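Local structure of queuine lyase ([Clostridium] spiroforme DSM 1552, 6P78) at residues K126-A129 with L130-F134; Y104-I107 with G108-K111; E65-K68 with I69-V73. The protein is a radical SAM enzyme with a 4Fe-4S cluster that probably cleaves a C-N bond of queuine, the modified base it salvages. All blocks are in the same frame, centred on the assembly; numbering follows the deposited sequence. Where two conformers were deposited one is given.

Interaction 1: residues K126-A129 with L130-F134; sequences KIKA and LREKF
Ile127 and Arg131 lie one turn apart on helix 127-134, their side chains crossing at a slant; this is the helix of the beta-alpha-beta unit from strand 114-118 to strand 137-141 in the radical SAM core. The backbone carries the turn: Arg131 N donates to Ile127 O at 2.9 Å, Glu132 N to Lys128 O at 3.0 Å and Lys133 N to Ala129 O at 3.0 Å, while the bond from Leu130 N to Lys126 O is weak. Ile127 holds CG2 anti to its backbone N (chi1 -57° for CG1), and this methyl lies 3.6 Å from Arg131 NE. Both side chains also rest on Val140 of the neighbouring strand. Arg131 NH2 forms a salt bridge with Asp173 and bonds to Asp171 O, and NH1 bonds to Ile138 O. On the outer side Lys128 and Glu132 run side by side, with Lys128 CG 3.4 Å from Glu132 OE1. Lys128 is bent at its third and fourth torsions, and its NZ stays 5.5 Å from Glu132 OE1, without direct charge contact. The charged ends of Arg131 and Lys133 are instead paired outside the turn, with Asp173 and Glu101.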
loop_
_atom_site.group_PDB
_atom_site.type_symbol
_atom_site.label_atom_id
_atom_site.label_comp_id
_atom_site.label_asym_id
_atom_site.label_seq_id
_atom_site.Cartn_x
_atom_site.Cartn_y
_atom_site.Cartn_z
ATOM N N LYS A 126 -3.456 -12.842 10.316
ATOM C CA LYS A 126 -3.322 -13.759 9.195
ATOM C C LYS A 126 -1.947 -13.693 8.543
ATOM O O LYS A 126 -1.625 -14.552 7.710
ATOM C CB LYS A 126 -4.391 -13.450 8.132
ATOM C CG LYS A 126 -5.812 -13.772 8.575
ATOM C CD LYS A 126 -6.791 -13.726 7.423
ATOM C CE LYS A 126 -7.169 -15.124 6.968
ATOM N NZ LYS A 126 -8.066 -15.812 7.943
ATOM N N ILE A 127 -1.127 -12.712 8.922
ATOM C CA ILE A 127 0.132 -12.471 8.223
ATOM C C ILE A 127 1.121 -13.606 8.466
ATOM O O ILE A 127 1.836 -14.033 7.545
ATOM C CB ILE A 127 0.711 -11.109 8.647
ATOM C CG1 ILE A 127 -0.293 -9.979 8.381
ATOM C CG2 ILE A 127 2.034 -10.821 7.918
ATOM C CD1 ILE A 127 -0.648 -9.796 6.954
ATOM N N LYS A 128 1.203 -14.099 9.706
ATOM C CA LYS A 128 2.196 -15.123 10.028
ATOM C C LYS A 128 2.031 -16.356 9.143
ATOM O O LYS A 128 3.013 -16.899 8.625
ATOM C CB LYS A 128 2.101 -15.505 11.507
ATOM C CG LYS A 128 2.980 -16.685 11.891
ATOM C CD LYS A 128 3.226 -16.782 13.412
ATOM C CE LYS A 128 2.181 -16.042 14.250
ATOM N NZ LYS A 128 0.867 -16.755 14.300
ATOM N N ALA A 129 0.790 -16.823 8.969
ATOM C CA ALA A 129 0.566 -18.004 8.140
ATOM C C ALA A 129 0.908 -17.737 6.681
ATOM O O ALA A 129 1.369 -18.646 5.983
ATOM C CB ALA A 129 -0.881 -18.476 8.265
ATOM N N LEU A 130 0.669 -16.510 6.204
ATOM C CA LEU A 130 1.060 -16.149 4.848
ATOM C C LEU A 130 2.571 -16.191 4.693
ATOM O O LEU A 130 3.080 -16.748 3.716
ATOM C CB LEU A 130 0.522 -14.767 4.482
ATOM C CG LEU A 130 0.691 -14.443 2.994
ATOM C CD1 LEU A 130 -0.119 -15.425 2.158
ATOM C CD2 LEU A 130 0.247 -13.051 2.712
ATOM N N ARG A 131 3.304 -15.635 5.661
ATOM C CA ARG A 131 4.760 -15.687 5.611
ATOM C C ARG A 131 5.248 -17.124 5.548
ATOM O O ARG A 131 6.140 -17.451 4.756
ATOM C CB ARG A 131 5.362 -14.982 6.826
ATOM C CG ARG A 131 5.191 -13.462 6.862
ATOM C CD ARG A 131 5.933 -12.845 8.061
ATOM N NE ARG A 131 5.596 -11.428 8.270
ATOM C CZ ARG A 131 6.097 -10.413 7.559
ATOM N NH1 ARG A 131 6.972 -10.650 6.576
ATOM N NH2 ARG A 131 5.730 -9.152 7.840
ATOM N N GLU A 132 4.666 -17.997 6.371
ATOM C CA GLU A 132 5.119 -19.384 6.410
ATOM C C GLU A 132 4.788 -20.116 5.124
ATOM O O GLU A 132 5.522 -21.023 4.731
ATOM C CB GLU A 132 4.505 -20.106 7.606
ATOM C CG GLU A 132 4.934 -19.488 8.926
ATOM C CD GLU A 132 4.554 -20.324 10.132
ATOM O OE1 GLU A 132 4.373 -19.737 11.225
ATOM O OE2 GLU A 132 4.447 -21.565 9.989
ATOM N N LYS A 133 3.690 -19.752 4.465
ATOM C CA LYS A 133 3.356 -20.421 3.212
ATOM C C LYS A 133 4.308 -19.995 2.102
ATOM O O LYS A 133 4.848 -20.840 1.381
ATOM C CB LYS A 133 1.911 -20.123 2.815
ATOM C CG LYS A 133 1.477 -20.905 1.574
ATOM C CD LYS A 133 0.229 -20.323 0.937
ATOM C CE LYS A 133 -0.097 -21.059 -0.367
ATOM N NZ LYS A 133 -1.258 -20.464 -1.088
ATOM N N PHE A 134 4.549 -18.686 1.971
ATOM C CA PHE A 134 5.292 -18.169 0.823
ATOM C C PHE A 134 6.800 -18.345 0.966
ATOM O O PHE A 134 7.509 -18.389 -0.050
ATOM C CB PHE A 134 4.939 -16.697 0.600
ATOM C CG PHE A 134 3.724 -16.499 -0.276
ATOM C CD1 PHE A 134 2.455 -16.788 0.195
ATOM C CD2 PHE A 134 3.862 -16.074 -1.586
ATOM C CE1 PHE A 134 1.346 -16.621 -0.617
ATOM C CE2 PHE A 134 2.751 -15.910 -2.400
ATOM C CZ PHE A 134 1.495 -16.183 -1.910
#

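Interaction 2: residues Y104-I107 with G108-K111; sequences YKII and GEKK
Ile106 and Lys110 meet on the last turn of helix 97-109, where the methyl CG2 of the isoleucine lies 3.9 Å from Lys110 CG. Ile106 keeps CG1 beside its own backbone N and CG2 anti to that N, which brings the CG2 methyl against Lys110 CG. Lys110 answers with a kink near its root: chi2 is -50°, and only beyond it does the chain straighten and carry NZ away from the helix. The two side chains thus cross at an angle, touching through aliphatic carbon. Ile106 also packs on Ile77. Ile107, also buried, leans on Ile112 and Ile136.

Glu109 folds over the carbonyl of Lys105. With CG beside its backbone N (chi1 -63°), it sets CG 3.2 Å from Lys105 O, and the extended chain keeps the carboxylate alongside the Lys105 peptide, OE1 3.8 Å from Lys105 O, without bonding to it. That same carbonyl oxygen receives Glu109 N at 2.9 Å and, weakly, Gly108 N. Lys110 N closes the next turn on Ile106 O at 2.8 Å, and a further weak bond runs from Gly108 N to Tyr104 O.

Lys110 is the first residue to leave helical backbone angles, and Lys111 follows with positive phi (63°). Its side chain, bent at the second and third torsions, curls back so that NZ donates a hydrogen bond to Glu109 O (2.7 Å), in the plane of that carbonyl. This bond sits at the C-terminal end of the helix in the beta-alpha-beta unit that links strand 83-87 to strand 114-118.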
loop_
_atom_site.group_PDB
_atom_site.type_symbol
_atom_site.label_atom_id
_atom_site.label_comp_id
_atom_site.label_asym_id
_atom_site.label_seq_id
_atom_site.Cartn_x
_atom_site.Cartn_y
_atom_site.Cartn_z
ATOM N N TYR A 104 1.872 -17.488 -5.931
ATOM C CA TYR A 104 2.788 -18.406 -5.262
ATOM C C TYR A 104 3.588 -19.213 -6.278
ATOM O O TYR A 104 4.806 -19.371 -6.145
ATOM C CB TYR A 104 1.993 -19.326 -4.340
ATOM C CG TYR A 104 2.785 -20.436 -3.701
ATOM C CD1 TYR A 104 3.598 -20.188 -2.605
ATOM C CD2 TYR A 104 2.705 -21.740 -4.183
ATOM C CE1 TYR A 104 4.316 -21.201 -2.008
ATOM C CE2 TYR A 104 3.424 -22.765 -3.593
ATOM C CZ TYR A 104 4.233 -22.487 -2.509
ATOM O OH TYR A 104 4.957 -23.495 -1.918
ATOM N N LYS A 105 2.910 -19.725 -7.306
ATOM C CA LYS A 105 3.592 -20.478 -8.352
ATOM C C LYS A 105 4.634 -19.616 -9.048
ATOM O O LYS A 105 5.779 -20.039 -9.251
ATOM C CB LYS A 105 2.574 -20.993 -9.366
ATOM C CG LYS A 105 1.859 -22.270 -8.979
ATOM C CD LYS A 105 0.619 -22.441 -9.865
ATOM C CE LYS A 105 -0.058 -23.780 -9.661
ATOM N NZ LYS A 105 -1.418 -23.597 -9.065
ATOM N N ILE A 106 4.253 -18.392 -9.406
ATOM C CA ILE A 106 5.145 -17.496 -10.135
ATOM C C ILE A 106 6.383 -17.167 -9.306
ATOM O O ILE A 106 7.492 -17.060 -9.839
ATOM C CB ILE A 106 4.371 -16.231 -10.540
ATOM C CG1 ILE A 106 3.426 -16.542 -11.700
ATOM C CG2 ILE A 106 5.314 -15.072 -10.869
ATOM C CD1 ILE A 106 2.433 -15.410 -11.973
ATOM N N ILE A 107 6.206 -16.963 -7.998
ATOM C CA ILE A 107 7.342 -16.714 -7.108
ATOM C C ILE A 107 8.410 -17.785 -7.285
ATOM O O ILE A 107 9.609 -17.492 -7.378
ATOM C CB ILE A 107 6.862 -16.661 -5.647
ATOM C CG1 ILE A 107 6.048 -15.393 -5.385
ATOM C CG2 ILE A 107 8.040 -16.810 -4.693
ATOM C CD1 ILE A 107 6.569 -14.183 -6.079
ATOM N N GLY A 108 7.990 -19.049 -7.321
ATOM C CA GLY A 108 8.953 -20.133 -7.439
ATOM C C GLY A 108 9.499 -20.256 -8.848
ATOM O O GLY A 108 10.692 -20.501 -9.041
ATOM N N GLU A 109 8.641 -20.061 -9.852
ATOM C CA GLU A 109 9.055 -20.308 -11.233
ATOM C C GLU A 109 9.979 -19.214 -11.746
ATOM O O GLU A 109 10.891 -19.487 -12.544
ATOM C CB GLU A 109 7.830 -20.421 -12.138
ATOM C CG GLU A 109 6.902 -21.578 -11.809
ATOM C CD GLU A 109 5.628 -21.544 -12.638
ATOM O OE1 GLU A 109 5.178 -20.416 -12.974
ATOM O OE2 GLU A 109 5.087 -22.634 -12.952
ATOM N N LYS A 110 9.744 -17.975 -11.315
ATOM C CA LYS A 110 10.509 -16.818 -11.751
ATOM C C LYS A 110 11.584 -16.431 -10.746
ATOM O O LYS A 110 12.236 -15.393 -10.921
ATOM C CB LYS A 110 9.574 -15.635 -12.012
ATOM C CG LYS A 110 8.481 -15.872 -13.075
ATOM C CD LYS A 110 9.025 -16.434 -14.374
ATOM C CE LYS A 110 7.956 -16.449 -15.470
ATOM N NZ LYS A 110 8.539 -16.694 -16.816
ATOM N N LYS A 111 11.768 -17.231 -9.692
ATOM C CA LYS A 111 12.884 -17.061 -8.764
ATOM C C LYS A 111 12.802 -15.715 -8.048
ATOM O O LYS A 111 13.804 -15.017 -7.882
ATOM C CB LYS A 111 14.236 -17.204 -9.480
ATOM C CG LYS A 111 14.561 -18.576 -10.099
ATOM C CD LYS A 111 13.632 -18.985 -11.266
ATOM C CE LYS A 111 14.130 -18.543 -12.664
ATOM N NZ LYS A 111 13.197 -18.934 -13.798
#

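Interaction 3: residues E65-K68 with I69-V73; sequences ENQK and INDEV
Gln67 and Asp71 stand side by side one turn apart on helix 63-74, a helix of the radical SAM core that packs beside helix 97-109. Backbone bonds come first: Ile69 N donates to Glu65 O at 3.1 Å and almost straight (175°), Asn70 N to Asn66 O at 2.8 Å, and Asp71 N to Gln67 O at 2.8 Å.

The van der Waals contacts mostly fall on these same carbonyls. Asn70 CG lies 3.0 Å from Asn66 O, its amide set over the preceding turn without bonding there. Ile69 rests CB and CG1 against Glu65 O, and Glu72 brings CG near Lys68 O.

The polar side-chain ends bond to residues beyond the two segments. Asn70 OD1 accepts from Lys41 N and its ND2 donates to Thr99 OG1, while Asn66 ND2 bonds to Gln63 OE1 and to Asp60 O. These buried amides thereby tie the helix to the loop around Lys41, to its own start and to helix 97-109. Asp71 OD1 makes a salt bridge with Arg102 of that helix, and Gln67 touches Glu98 and Thr99.

Two waters also bridge the segments. The second water joins Lys68 O to Glu72 OE1, donating to both. The amide of Gln67, swung round by a chi2 of -98°, stands 84° from the plane of the Asp71 carboxylate, and the first water lies 2.6 Å from both Gln67 OE1 and Asp71 OD1.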
loop_
_atom_site.group_PDB
_atom_site.type_symbol
_atom_site.label_atom_id
_atom_site.label_comp_id
_atom_site.label_asym_id
_atom_site.label_seq_id
_atom_site.Cartn_x
_atom_site.Cartn_y
_atom_site.Cartn_z
ATOM N N GLU A 65 -14.608 -13.652 -12.465
ATOM C CA GLU A 65 -14.222 -12.614 -13.411
ATOM C C GLU A 65 -12.943 -11.909 -12.966
ATOM O O GLU A 65 -12.093 -11.574 -13.797
ATOM C CB GLU A 65 -15.360 -11.610 -13.578
ATOM C CG GLU A 65 -15.183 -10.674 -14.761
ATOM C CD GLU A 65 -15.145 -11.401 -16.110
ATOM O OE1 GLU A 65 -14.334 -10.995 -16.971
ATOM O OE2 GLU A 65 -15.924 -12.364 -16.319
ATOM N N ASN A 66 -12.790 -11.661 -11.659
ATOM C CA ASN A 66 -11.527 -11.103 -11.187
ATOM C C ASN A 66 -10.357 -12.003 -11.567
ATOM O O ASN A 66 -9.298 -11.519 -11.989
ATOM C CB ASN A 66 -11.568 -10.902 -9.673
ATOM C CG ASN A 66 -12.517 -9.818 -9.260
ATOM O OD1 ASN A 66 -12.890 -8.961 -10.059
ATOM N ND2 ASN A 66 -12.898 -9.826 -7.987
ATOM N N GLN A 67 -10.537 -13.315 -11.451
ATOM C CA GLN A 67 -9.431 -14.216 -11.725
ATOM C C GLN A 67 -9.033 -14.150 -13.194
ATOM O O GLN A 67 -7.838 -14.151 -13.521
ATOM C CB GLN A 67 -9.808 -15.645 -11.327
ATOM C CG GLN A 67 -8.612 -16.578 -11.241
ATOM C CD GLN A 67 -8.409 -17.411 -12.484
ATOM O OE1 GLN A 67 -7.380 -17.303 -13.160
ATOM N NE2 GLN A 67 -9.374 -18.272 -12.779
ATOM N N LYS A 68 -10.024 -14.058 -14.084
ATOM C CA LYS A 68 -9.751 -13.992 -15.520
ATOM C C LYS A 68 -8.980 -12.722 -15.866
ATOM O O LYS A 68 -8.001 -12.759 -16.624
ATOM C CB LYS A 68 -11.074 -14.055 -16.288
ATOM C CG LYS A 68 -10.979 -14.564 -17.699
ATOM C CD LYS A 68 -12.281 -14.306 -18.456
ATOM C CE LYS A 68 -12.038 -14.160 -19.956
ATOM N NZ LYS A 68 -11.705 -12.761 -20.350
ATOM N N ILE A 69 -9.428 -11.583 -15.317
ATOM C CA ILE A 69 -8.725 -10.310 -15.472
ATOM C C ILE A 69 -7.316 -10.405 -14.895
ATOM O O ILE A 69 -6.335 -9.981 -15.520
ATOM C CB ILE A 69 -9.524 -9.180 -14.789
ATOM C CG1 ILE A 69 -10.822 -8.878 -15.535
ATOM C CG2 ILE A 69 -8.677 -7.906 -14.635
ATOM C CD1 ILE A 69 -10.646 -8.004 -16.764
ATOM N N ASN A 70 -7.197 -10.942 -13.677
ATOM C CA ASN A 70 -5.893 -11.012 -13.026
ATOM C C ASN A 70 -4.931 -11.905 -13.795
ATOM O O ASN A 70 -3.725 -11.627 -13.845
ATOM C CB ASN A 70 -6.051 -11.520 -11.604
ATOM C CG ASN A 70 -6.722 -10.508 -10.715
ATOM O OD1 ASN A 70 -6.835 -9.336 -11.081
ATOM N ND2 ASN A 70 -7.177 -10.952 -9.549
ATOM N N ASP A 71 -5.436 -12.983 -14.391
ATOM C CA ASP A 71 -4.521 -13.913 -15.035
ATOM C C ASP A 71 -3.805 -13.268 -16.209
ATOM O O ASP A 71 -2.642 -13.597 -16.469
ATOM C CB ASP A 71 -5.254 -15.172 -15.500
ATOM C CG ASP A 71 -4.409 -16.419 -15.331
ATOM O OD1 ASP A 71 -3.971 -16.679 -14.190
ATOM O OD2 ASP A 71 -4.173 -17.132 -16.330
ATOM N N GLU A 72 -4.471 -12.355 -16.921
ATOM C CA GLU A 72 -3.816 -11.674 -18.035
ATOM C C GLU A 72 -2.729 -10.723 -17.561
ATOM O O GLU A 72 -1.753 -10.488 -18.288
ATOM C CB GLU A 72 -4.839 -10.929 -18.892
ATOM C CG GLU A 72 -5.944 -11.829 -19.406
ATOM C CD GLU A 72 -5.420 -12.888 -20.371
ATOM O OE1 GLU A 72 -5.747 -14.081 -20.174
ATOM O OE2 GLU A 72 -4.663 -12.537 -21.313
ATOM N N VAL A 73 -2.879 -10.169 -16.356
ATOM C CA VAL A 73 -1.830 -9.328 -15.798
ATOM C C VAL A 73 -0.655 -10.181 -15.353
ATOM O O VAL A 73 0.511 -9.860 -15.629
ATOM C CB VAL A 73 -2.385 -8.498 -14.631
ATOM C CG1 VAL A 73 -1.283 -7.602 -14.077
ATOM C CG2 VAL A 73 -3.598 -7.697 -15.093
HETATM O O HOH W 1 -5.040 -17.413 -11.983
HETATM O O HOH W 2 -7.748 -14.524 -18.432
#

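All three are local contacts along helices of the radical SAM core, interaction 2 at a helix C-terminal end, met along the chain in the order 3, 2, 1. Interactions 1 and 2 touch, their centres 16 Å apart: Tyr104 CE1 lies 3.5 Å from Lys133 O, Phe134 CE2 reaches Tyr104 CA at 3.8 Å, and Lys133 adds a cation-pi contact with Tyr104. Interaction 3 touches neither, its nearest atoms being about 7 Å from interaction 2 and about 13 Å from interaction 1. The side chain of Ile127 is about 10 Å from the bound S-adenosylmethionine, and that of Asn70 about 11 Å from the bound queuine, whereas interaction 2 lies away from the cluster and ligand sites.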